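Ribosomal-protein-alanine acetyltransferase (Clostridium acetobutylicum, PDB 3DNS) probably acetylates the N-terminal alanine of a ribosomal protein, this chain being the N-terminal GNAT-type domain of a longer polypeptide. Local coordinates at residues Lys8-Tyr22 / Thr25-Asp39. Numbering follows the deposited sequence.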
ATOM      1  N   LYS A   8       6.884   5.091 -16.815  1.00 26.66           N
ATOM      2  CA  LYS A   8       7.346   6.429 -16.424  1.00 26.68           C
ATOM      3  C   LYS A   8       7.307   6.594 -14.919  1.00 25.90           C
ATOM      4  O   LYS A   8       8.259   7.081 -14.313  1.00 24.90           O
ATOM      5  CB  LYS A   8       6.496   7.507 -17.096  1.00 26.06           C
ATOM      6  CG  LYS A   8       6.875   8.964 -16.738  1.00 26.86           C
ATOM      7  CD  LYS A   8       6.314   9.992 -17.788  1.00 26.41           C
ATOM      8  CE  LYS A   8       6.751  11.440 -17.496  1.00 27.14           C
ATOM      9  NZ  LYS A   8       6.799  12.356 -18.715  1.00 26.09           N
ATOM     10  N   TYR A   9       6.218   6.163 -14.296  1.00 25.98           N
ATOM     11  CA  TYR A   9       6.126   6.300 -12.834  1.00 26.34           C
ATOM     12  C   TYR A   9       6.064   5.018 -12.039  1.00 25.66           C
ATOM     13  O   TYR A   9       6.012   5.051 -10.829  1.00 25.22           O
ATOM     14  CB  TYR A   9       4.927   7.167 -12.481  1.00 26.90           C
ATOM     15  CG  TYR A   9       5.134   8.579 -12.937  1.00 27.67           C
ATOM     16  CD1 TYR A   9       6.180   9.334 -12.445  1.00 28.60           C
ATOM     17  CD2 TYR A   9       4.303   9.151 -13.887  1.00 29.78           C
ATOM     18  CE1 TYR A   9       6.382  10.655 -12.891  1.00 28.29           C
ATOM     19  CE2 TYR A   9       4.510  10.449 -14.332  1.00 28.19           C
ATOM     20  CZ  TYR A   9       5.538  11.170 -13.825  1.00 26.53           C
ATOM     21  OH  TYR A   9       5.732  12.429 -14.263  1.00 30.12           O
ATOM     22  N   THR A  10       6.056   3.884 -12.699  1.00 25.50           N
ATOM     23  CA  THR A  10       5.844   2.639 -11.985  1.00 26.72           C
ATOM     24  C   THR A  10       6.880   1.596 -12.374  1.00 26.59           C
ATOM     25  O   THR A  10       7.595   1.749 -13.355  1.00 24.88           O
ATOM     26  CB  THR A  10       4.358   2.107 -12.200  1.00 27.65           C
ATOM     27  OG1 THR A  10       4.082   1.954 -13.603  1.00 28.61           O
ATOM     28  CG2 THR A  10       3.336   3.097 -11.600  1.00 25.16           C
ATOM     29  N   LYS A  11       6.943   0.530 -11.564  1.00 27.83           N
ATOM     30  CA  LYS A  11       7.795  -0.628 -11.799  1.00 27.50           C
ATOM     31  C   LYS A  11       7.015  -1.917 -11.477  1.00 27.17           C
ATOM     32  O   LYS A  11       6.231  -1.954 -10.528  1.00 27.14           O
ATOM     33  CB  LYS A  11       9.071  -0.538 -10.938  1.00 27.15           C
ATOM     34  CG  LYS A  11       9.805   0.786 -11.101  1.00 30.12           C
ATOM     35  CD  LYS A  11      11.129   0.874 -10.249  1.00 28.14           C
ATOM     36  CE  LYS A  11      12.035   2.032 -10.725  1.00 28.43           C
ATOM     37  NZ  LYS A  11      13.243   2.331  -9.857  1.00 29.88           N
ATOM     38  N   ILE A  12       7.224  -2.956 -12.292  1.00 26.58           N
ATOM     39  CA  ILE A  12       6.627  -4.260 -12.039  1.00 26.44           C
ATOM     40  C   ILE A  12       7.802  -5.271 -12.001  1.00 26.05           C
ATOM     41  O   ILE A  12       8.605  -5.353 -12.945  1.00 24.72           O
ATOM     42  CB  ILE A  12       5.612  -4.645 -13.120  1.00 26.30           C
ATOM     43  CG1 ILE A  12       4.461  -3.628 -13.212  1.00 25.60           C
ATOM     44  CG2 ILE A  12       5.090  -6.082 -12.863  1.00 25.70           C
ATOM     45  CD1 ILE A  12       3.568  -3.862 -14.428  1.00 25.81           C
ATOM     46  N   GLU A  13       7.919  -6.009 -10.905  1.00 26.06           N
ATOM     47  CA  GLU A  13       9.031  -6.926 -10.712  1.00 26.70           C
ATOM     48  C   GLU A  13       8.527  -8.216 -10.128  1.00 26.39           C
ATOM     49  O   GLU A  13       7.642  -8.203  -9.292  1.00 23.89           O
ATOM     50  CB  GLU A  13      10.053  -6.338  -9.737  1.00 26.56           C
ATOM     51  CG  GLU A  13      10.809  -5.162 -10.332  1.00 30.48           C
ATOM     52  CD  GLU A  13      11.551  -4.345  -9.297  1.00 29.40           C
ATOM     53  OE1 GLU A  13      10.867  -3.675  -8.488  1.00 31.05           O
ATOM     54  OE2 GLU A  13      12.798  -4.360  -9.321  1.00 32.40           O
ATOM     55  N   LYS A  14       9.156  -9.325 -10.514  1.00 27.10           N
ATOM     56  CA  LYS A  14       8.845 -10.664  -9.986  1.00 28.66           C
ATOM     57  C   LYS A  14       9.273 -10.746  -8.541  1.00 29.23           C
ATOM     58  O   LYS A  14      10.303 -10.222  -8.180  1.00 29.36           O
ATOM     59  CB  LYS A  14       9.569 -11.735 -10.794  1.00 29.03           C
ATOM     60  CG  LYS A  14       8.742 -13.022 -10.946  1.00 31.37           C
ATOM     61  CD  LYS A  14       9.418 -13.988 -11.873  1.00 31.58           C
ATOM     62  CE  LYS A  14       8.449 -14.954 -12.467  1.00 34.51           C
ATOM     63  NZ  LYS A  14       9.143 -15.680 -13.566  1.00 35.67           N
ATOM     64  N   VAL A  15       8.456 -11.350  -7.690  1.00 30.64           N
ATOM     65  CA  VAL A  15       8.791 -11.498  -6.258  1.00 31.88           C
ATOM     66  C   VAL A  15       9.744 -12.671  -6.077  1.00 32.44           C
ATOM     67  O   VAL A  15       9.425 -13.783  -6.478  1.00 32.56           O
ATOM     68  CB  VAL A  15       7.537 -11.753  -5.409  1.00 31.55           C
ATOM     69  CG1 VAL A  15       7.967 -12.202  -4.013  1.00 30.26           C
ATOM     70  CG2 VAL A  15       6.643 -10.463  -5.402  1.00 31.01           C
ATOM     71  N   ASN A  16      10.873 -12.395  -5.461  1.00 34.02           N
ATOM     72  CA  ASN A  16      12.015 -13.285  -5.387  1.00 34.72           C
ATOM     73  C   ASN A  16      11.705 -14.699  -4.953  1.00 35.13           C
ATOM     74  O   ASN A  16      12.177 -15.636  -5.544  1.00 36.40           O
ATOM     75  CB  ASN A  16      13.107 -12.668  -4.497  1.00 35.36           C
ATOM     76  CG  ASN A  16      14.336 -12.222  -5.280  1.00 37.02           C
ATOM     77  OD1 ASN A  16      14.245 -11.589  -6.314  1.00 42.42           O
ATOM     78  ND2 ASN A  16      15.495 -12.543  -4.762  1.00 39.29           N
ATOM     79  N   GLY A  17      10.924 -14.877  -3.921  1.00 35.13           N
ATOM     80  CA  GLY A  17      10.704 -16.234  -3.486  1.00 35.62           C
ATOM     81  C   GLY A  17       9.629 -17.025  -4.201  1.00 36.20           C
ATOM     82  O   GLY A  17       9.620 -18.240  -4.175  1.00 35.74           O
ATOM     83  N   VAL A  18       8.725 -16.302  -4.845  1.00 36.78           N
ATOM     84  CA  VAL A  18       7.427 -16.781  -5.234  1.00 36.59           C
ATOM     85  C   VAL A  18       7.104 -16.772  -6.714  1.00 35.89           C
ATOM     86  O   VAL A  18       7.101 -15.762  -7.363  1.00 37.63           O
ATOM     87  CB  VAL A  18       6.406 -15.940  -4.585  1.00 36.50           C
ATOM     88  CG1 VAL A  18       5.073 -16.470  -4.869  1.00 39.03           C
ATOM     89  CG2 VAL A  18       6.655 -15.861  -3.132  1.00 37.88           C
ATOM     90  N   GLU A  19       6.786 -17.930  -7.220  1.00 34.27           N
ATOM     91  CA  GLU A  19       6.290 -18.102  -8.567  1.00 32.95           C
ATOM     92  C   GLU A  19       4.996 -17.349  -8.808  1.00 31.92           C
ATOM     93  O   GLU A  19       4.133 -17.333  -7.946  1.00 31.33           O
ATOM     94  CB  GLU A  19       5.989 -19.595  -8.788  1.00 34.12           C
ATOM     95  CG  GLU A  19       5.256 -19.929 -10.091  1.00 35.76           C
ATOM     96  CD  GLU A  19       6.141 -19.783 -11.334  1.00 39.75           C
ATOM     97  OE1 GLU A  19       6.617 -18.644 -11.625  1.00 43.03           O
ATOM     98  OE2 GLU A  19       6.349 -20.819 -12.009  1.00 41.17           O
ATOM     99  N   ARG A  20       4.860 -16.783 -10.013  1.00 30.19           N
ATOM    100  CA  ARG A  20       3.611 -16.176 -10.493  1.00 28.83           C
ATOM    101  C   ARG A  20       3.154 -14.975  -9.675  1.00 27.61           C
ATOM    102  O   ARG A  20       1.989 -14.625  -9.708  1.00 26.10           O
ATOM    103  CB  ARG A  20       2.485 -17.216 -10.619  1.00 28.98           C
ATOM    104  CG  ARG A  20       2.640 -18.156 -11.778  1.00 28.13           C
ATOM    105  CD  ARG A  20       1.430 -19.064 -11.864  1.00 29.03           C
ATOM    106  NE  ARG A  20       1.564 -20.053 -12.910  1.00 28.83           N
ATOM    107  CZ  ARG A  20       0.537 -20.653 -13.512  1.00 28.84           C
ATOM    108  NH1 ARG A  20       0.781 -21.535 -14.460  1.00 29.33           N
ATOM    109  NH2 ARG A  20      -0.727 -20.378 -13.174  1.00 31.37           N
ATOM    110  N   GLU A  21       4.087 -14.323  -8.970  1.00 25.89           N
ATOM    111  CA  GLU A  21       3.758 -13.137  -8.188  1.00 26.11           C
ATOM    112  C   GLU A  21       4.674 -11.972  -8.582  1.00 24.05           C
ATOM    113  O   GLU A  21       5.908 -12.123  -8.737  1.00 23.02           O
ATOM    114  CB  GLU A  21       3.835 -13.416  -6.697  1.00 24.89           C
ATOM    115  CG  GLU A  21       3.287 -12.301  -5.876  1.00 28.49           C
ATOM    116  CD  GLU A  21       3.416 -12.575  -4.356  1.00 29.10           C
ATOM    117  OE1 GLU A  21       3.077 -13.676  -3.863  1.00 32.54           O
ATOM    118  OE2 GLU A  21       3.837 -11.651  -3.666  1.00 32.77           O
ATOM    119  N   TYR A  22       4.072 -10.809  -8.744  1.00 22.62           N
ATOM    120  CA  TYR A  22       4.829  -9.625  -9.146  1.00 22.69           C
ATOM    121  C   TYR A  22       4.460  -8.481  -8.272  1.00 22.34           C
ATOM    122  O   TYR A  22       3.284  -8.302  -7.938  1.00 23.87           O
ATOM    123  CB  TYR A  22       4.545  -9.229 -10.593  1.00 22.60           C
ATOM    124  CG  TYR A  22       4.875 -10.299 -11.561  1.00 21.94           C
ATOM    125  CD1 TYR A  22       6.010 -10.235 -12.325  1.00 21.77           C
ATOM    126  CD2 TYR A  22       4.010 -11.403 -11.714  1.00 22.70           C
ATOM    127  CE1 TYR A  22       6.312 -11.262 -13.229  1.00 23.09           C
ATOM    128  CE2 TYR A  22       4.290 -12.377 -12.577  1.00 23.45           C
ATOM    129  CZ  TYR A  22       5.438 -12.327 -13.342  1.00 21.45           C
ATOM    130  OH  TYR A  22       5.679 -13.393 -14.200  1.00 25.02           O
ATOM    131  N   THR A  25       5.471  -1.182  -7.718  1.00 19.22           N
ATOM    132  CA  THR A  25       5.934  -0.057  -6.864  1.00 19.13           C
ATOM    133  C   THR A  25       5.970   1.244  -7.664  1.00 20.69           C
ATOM    134  O   THR A  25       5.885   1.217  -8.919  1.00 20.59           O
ATOM    135  CB  THR A  25       7.343  -0.300  -6.265  1.00 18.06           C
ATOM    136  OG1 THR A  25       8.258  -0.451  -7.318  1.00 19.59           O
ATOM    137  CG2 THR A  25       7.373  -1.577  -5.462  1.00 15.01           C
ATOM    138  N   ASP A  26       6.109   2.375  -6.962  1.00 22.54           N
ATOM    139  CA  ASP A  26       6.393   3.616  -7.689  1.00 24.58           C
ATOM    140  C   ASP A  26       7.894   3.841  -7.736  1.00 24.21           C
ATOM    141  O   ASP A  26       8.627   3.009  -7.264  1.00 22.65           O
ATOM    142  CB  ASP A  26       5.593   4.824  -7.133  1.00 25.48           C
ATOM    143  CG  ASP A  26       5.903   5.179  -5.677  1.00 25.41           C
ATOM    144  OD1 ASP A  26       6.960   4.803  -5.130  1.00 21.61           O
ATOM    145  OD2 ASP A  26       5.047   5.923  -5.098  1.00 27.59           O
ATOM    146  N   LYS A  27       8.336   4.969  -8.282  1.00 25.25           N
ATOM    147  CA  LYS A  27       9.754   5.227  -8.446  1.00 26.67           C
ATOM    148  C   LYS A  27      10.586   5.397  -7.149  1.00 26.63           C
ATOM    149  O   LYS A  27      11.802   5.322  -7.209  1.00 26.63           O
ATOM    150  CB  LYS A  27       9.971   6.430  -9.393  1.00 27.17           C
ATOM    151  CG  LYS A  27      10.074   6.019 -10.837  1.00 28.28           C
ATOM    152  CD  LYS A  27      10.519   7.170 -11.731  1.00 29.79           C
ATOM    153  CE  LYS A  27      10.978   6.652 -13.119  1.00 32.33           C
ATOM    154  NZ  LYS A  27      10.173   5.462 -13.602  1.00 34.27           N
ATOM    155  N   TYR A  28       9.940   5.631  -6.001  1.00 26.74           N
ATOM    156  CA  TYR A  28      10.614   5.612  -4.685  1.00 26.33           C
ATOM    157  C   TYR A  28      10.608   4.208  -4.078  1.00 26.45           C
ATOM    158  O   TYR A  28      11.119   3.990  -2.965  1.00 27.08           O
ATOM    159  CB  TYR A  28       9.889   6.502  -3.689  1.00 26.95           C
ATOM    160  CG  TYR A  28      10.010   7.977  -3.824  1.00 28.52           C
ATOM    161  CD1 TYR A  28      11.152   8.599  -4.362  1.00 28.31           C
ATOM    162  CD2 TYR A  28       8.987   8.797  -3.313  1.00 30.23           C
ATOM    163  CE1 TYR A  28      11.247  10.008  -4.431  1.00 26.50           C
ATOM    164  CE2 TYR A  28       9.097  10.184  -3.349  1.00 29.33           C
ATOM    165  CZ  TYR A  28      10.206  10.778  -3.917  1.00 26.74           C
ATOM    166  OH  TYR A  28      10.219  12.153  -3.937  1.00 29.46           O
ATOM    167  N   GLY A  29      10.001   3.255  -4.776  1.00 25.40           N
ATOM    168  CA  GLY A  29       9.953   1.886  -4.284  1.00 24.38           C
ATOM    169  C   GLY A  29       8.880   1.608  -3.247  1.00 23.17           C
ATOM    170  O   GLY A  29       8.968   0.653  -2.535  1.00 23.37           O
ATOM    171  N   ILE A  30       7.866   2.449  -3.160  1.00 22.87           N
ATOM    172  CA  ILE A  30       6.704   2.213  -2.275  1.00 22.70           C
ATOM    173  C   ILE A  30       5.751   1.294  -3.071  1.00 23.03           C
ATOM    174  O   ILE A  30       5.566   1.439  -4.327  1.00 21.24           O
ATOM    175  CB  ILE A  30       5.981   3.539  -1.928  1.00 24.02           C
ATOM    176  CG1 ILE A  30       6.941   4.588  -1.281  1.00 24.13           C
ATOM    177  CG2 ILE A  30       4.615   3.331  -1.181  1.00 21.40           C
ATOM    178  CD1 ILE A  30       7.588   4.185  -0.018  1.00 25.26           C
ATOM    179  N   THR A  31       5.216   0.283  -2.365  1.00 22.61           N
ATOM    180  CA  THR A  31       4.326  -0.696  -2.976  1.00 22.51           C
ATOM    181  C   THR A  31       2.946  -0.119  -3.230  1.00 21.83           C
ATOM    182  O   THR A  31       2.294   0.433  -2.354  1.00 21.83           O
ATOM    183  CB  THR A  31       4.293  -2.002  -2.172  1.00 22.33           C
ATOM    184  OG1 THR A  31       5.624  -2.525  -2.177  1.00 23.28           O
ATOM    185  CG2 THR A  31       3.326  -3.047  -2.778  1.00 21.27           C
ATOM    186  N   ILE A  32       2.548  -0.247  -4.490  1.00 21.95           N
ATOM    187  CA  ILE A  32       1.203   0.109  -4.951  1.00 20.76           C
ATOM    188  C   ILE A  32       0.291  -1.114  -4.792  1.00 21.38           C
ATOM    189  O   ILE A  32      -0.846  -0.999  -4.317  1.00 22.02           O
ATOM    190  CB  ILE A  32       1.250   0.553  -6.411  1.00 20.40           C
ATOM    191  CG1 ILE A  32       2.185   1.762  -6.571  1.00 19.61           C
ATOM    192  CG2 ILE A  32      -0.165   0.858  -6.927  1.00 20.87           C
ATOM    193  CD1 ILE A  32       2.332   2.222  -7.938  1.00 21.18           C
ATOM    194  N   GLY A  33       0.790  -2.274  -5.207  1.00 20.64           N
ATOM    195  CA  GLY A  33       0.046  -3.517  -5.197  1.00 20.12           C
ATOM    196  C   GLY A  33       0.820  -4.683  -5.750  1.00 19.87           C
ATOM    197  O   GLY A  33       2.082  -4.642  -5.883  1.00 18.76           O
ATOM    198  N   ARG A  34       0.079  -5.736  -6.075  1.00 19.51           N
ATOM    199  CA  ARG A  34       0.717  -6.959  -6.546  1.00 20.80           C
ATOM    200  C   ARG A  34      -0.105  -7.612  -7.635  1.00 20.28           C
ATOM    201  O   ARG A  34      -1.293  -7.404  -7.720  1.00 20.96           O
ATOM    202  CB  ARG A  34       0.867  -7.948  -5.397  1.00 21.45           C
ATOM    203  CG  ARG A  34       1.844  -7.561  -4.368  1.00 22.56           C
ATOM    204  CD  ARG A  34       1.798  -8.508  -3.197  1.00 22.67           C
ATOM    205  NE  ARG A  34       2.900  -8.173  -2.296  1.00 26.68           N
ATOM    206  CZ  ARG A  34       2.875  -7.114  -1.507  1.00 26.11           C
ATOM    207  NH1 ARG A  34       3.899  -6.844  -0.718  1.00 25.26           N
ATOM    208  NH2 ARG A  34       1.797  -6.327  -1.499  1.00 27.30           N
ATOM    209  N   ILE A  35       0.557  -8.339  -8.506  1.00 20.50           N
ATOM    210  CA  ILE A  35      -0.109  -9.089  -9.555  1.00 20.90           C
ATOM    211  C   ILE A  35       0.140 -10.535  -9.233  1.00 20.99           C
ATOM    212  O   ILE A  35       1.265 -10.895  -8.876  1.00 20.25           O
ATOM    213  CB  ILE A  35       0.440  -8.700 -10.956  1.00 20.95           C
ATOM    214  CG1 ILE A  35      -0.191  -7.375 -11.430  1.00 22.93           C
ATOM    215  CG2 ILE A  35       0.166  -9.793 -11.996  1.00 19.15           C
ATOM    216  CD1 ILE A  35       0.615  -6.705 -12.553  1.00 21.48           C
ATOM    217  N   PHE A  36      -0.920 -11.357  -9.340  1.00 21.19           N
ATOM    218  CA  PHE A  36      -0.845 -12.780  -9.116  1.00 19.82           C
ATOM    219  C   PHE A  36      -1.350 -13.477 -10.334  1.00 20.67           C
ATOM    220  O   PHE A  36      -2.517 -13.324 -10.681  1.00 20.54           O
ATOM    221  CB  PHE A  36      -1.745 -13.192  -7.916  1.00 20.08           C
ATOM    222  CG  PHE A  36      -1.379 -12.543  -6.642  1.00 20.76           C
ATOM    223  CD1 PHE A  36      -0.448 -13.109  -5.793  1.00 24.16           C
ATOM    224  CD2 PHE A  36      -1.910 -11.327  -6.305  1.00 23.81           C
ATOM    225  CE1 PHE A  36      -0.084 -12.481  -4.587  1.00 22.16           C
ATOM    226  CE2 PHE A  36      -1.568 -10.724  -5.121  1.00 21.79           C
ATOM    227  CZ  PHE A  36      -0.653 -11.297  -4.264  1.00 22.67           C
ATOM    228  N   ILE A  37      -0.514 -14.287 -10.969  1.00 20.96           N
ATOM    229  CA  ILE A  37      -0.977 -15.067 -12.137  1.00 21.59           C
ATOM    230  C   ILE A  37      -1.816 -16.257 -11.632  1.00 21.29           C
ATOM    231  O   ILE A  37      -1.354 -17.036 -10.832  1.00 20.67           O
ATOM    232  CB  ILE A  37       0.175 -15.554 -13.045  1.00 21.39           C
ATOM    233  CG1 ILE A  37       1.088 -14.369 -13.477  1.00 23.78           C
ATOM    234  CG2 ILE A  37      -0.375 -16.315 -14.277  1.00 20.09           C
ATOM    235  CD1 ILE A  37       0.395 -13.360 -14.300  1.00 21.11           C
ATOM    236  N   VAL A  38      -3.040 -16.352 -12.125  1.00 21.12           N
ATOM    237  CA  VAL A  38      -4.064 -17.301 -11.675  1.00 21.60           C
ATOM    238  C   VAL A  38      -4.161 -18.428 -12.695  1.00 21.73           C
ATOM    239  O   VAL A  38      -4.180 -19.592 -12.300  1.00 22.24           O
ATOM    240  CB  VAL A  38      -5.421 -16.562 -11.334  1.00 22.62           C
ATOM    241  CG1 VAL A  38      -6.560 -17.488 -11.104  1.00 23.80           C
ATOM    242  CG2 VAL A  38      -5.222 -15.651 -10.064  1.00 22.06           C
ATOM    243  N   ASP A  39      -4.053 -18.110 -13.979  1.00 20.72           N
ATOM    244  CA  ASP A  39      -4.173 -19.098 -15.016  1.00 22.70           C
ATOM    245  C   ASP A  39      -3.308 -18.658 -16.197  1.00 22.49           C
ATOM    246  O   ASP A  39      -3.362 -17.513 -16.611  1.00 23.09           O
ATOM    247  CB  ASP A  39      -5.665 -19.248 -15.414  1.00 22.10           C
ATOM    248  CG  ASP A  39      -5.994 -20.558 -16.108  1.00 26.11           C
ATOM    249  OD1 ASP A  39      -5.403 -21.641 -15.802  1.00 27.03           O
ATOM    250  OD2 ASP A  39      -6.934 -20.504 -16.931  1.00 28.84           O
TER
HETATM  251  O   HOH W   1       8.300  -3.361  -8.321  1.00 30.60           O
HETATM  252  O   HOH W   2      -2.042 -22.104 -15.045  1.00 37.59           O
HETATM  253  O   HOH W   3      -1.249 -19.846 -10.255  1.00 40.53           O
HETATM  254  O   HOH W   4      -0.399 -16.580  -8.337  1.00 44.02           O
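Tyr22 and Ile35 exchange two backbone hydrogen bonds, Tyr22 N to Ile35 O and Ile35 N to Tyr22 O, both 2.8 Å. One step outward the ladder continues with Ile37 N to Arg20 O (2.8 Å). On the face carrying Tyr22, the ring brings its edge to Ile37, with CE2 3.9 Å from CG1, while Ile37 CB lies against Arg20 CB at 3.7 Å. Across the non-hydrogen-bonded pair, Glu21 runs beside Phe36: with CG anti to the backbone N (chi1 -170°), its extended chain brings CD within 3.5 Å of ring atom CE1. Its OE2 makes a long salt bridge with Arg34 NE, at the guanidinium edge; the guanidinium is also held by a hydrogen bond from its NH2 group to Tyr54 OH. These contacts illustrate an antiparallel meander, in which strand 21-26 is bracketed by strands 10-14 and 31-41 in the N-terminal half of the GNAT sheet. On its other flank, Lys11 and Thr25 form a hydrogen-bonded pair, and Lys27 NZ comes from above the carbonyl plane to donate to Lys8 O (2.6 Å). Behind this end, Asp26 OD1 accepts from Tyr28 N, an Asx turn, and from Ile30 N on the opposite face of its carboxylate, at the type I turn Asp26-Gly29. Farther out, Glu66 on helix 61-78 takes a hydrogen bond from Thr10 OG1, and Tyr28 meets Tyr28 of the second subunit edge-to-face.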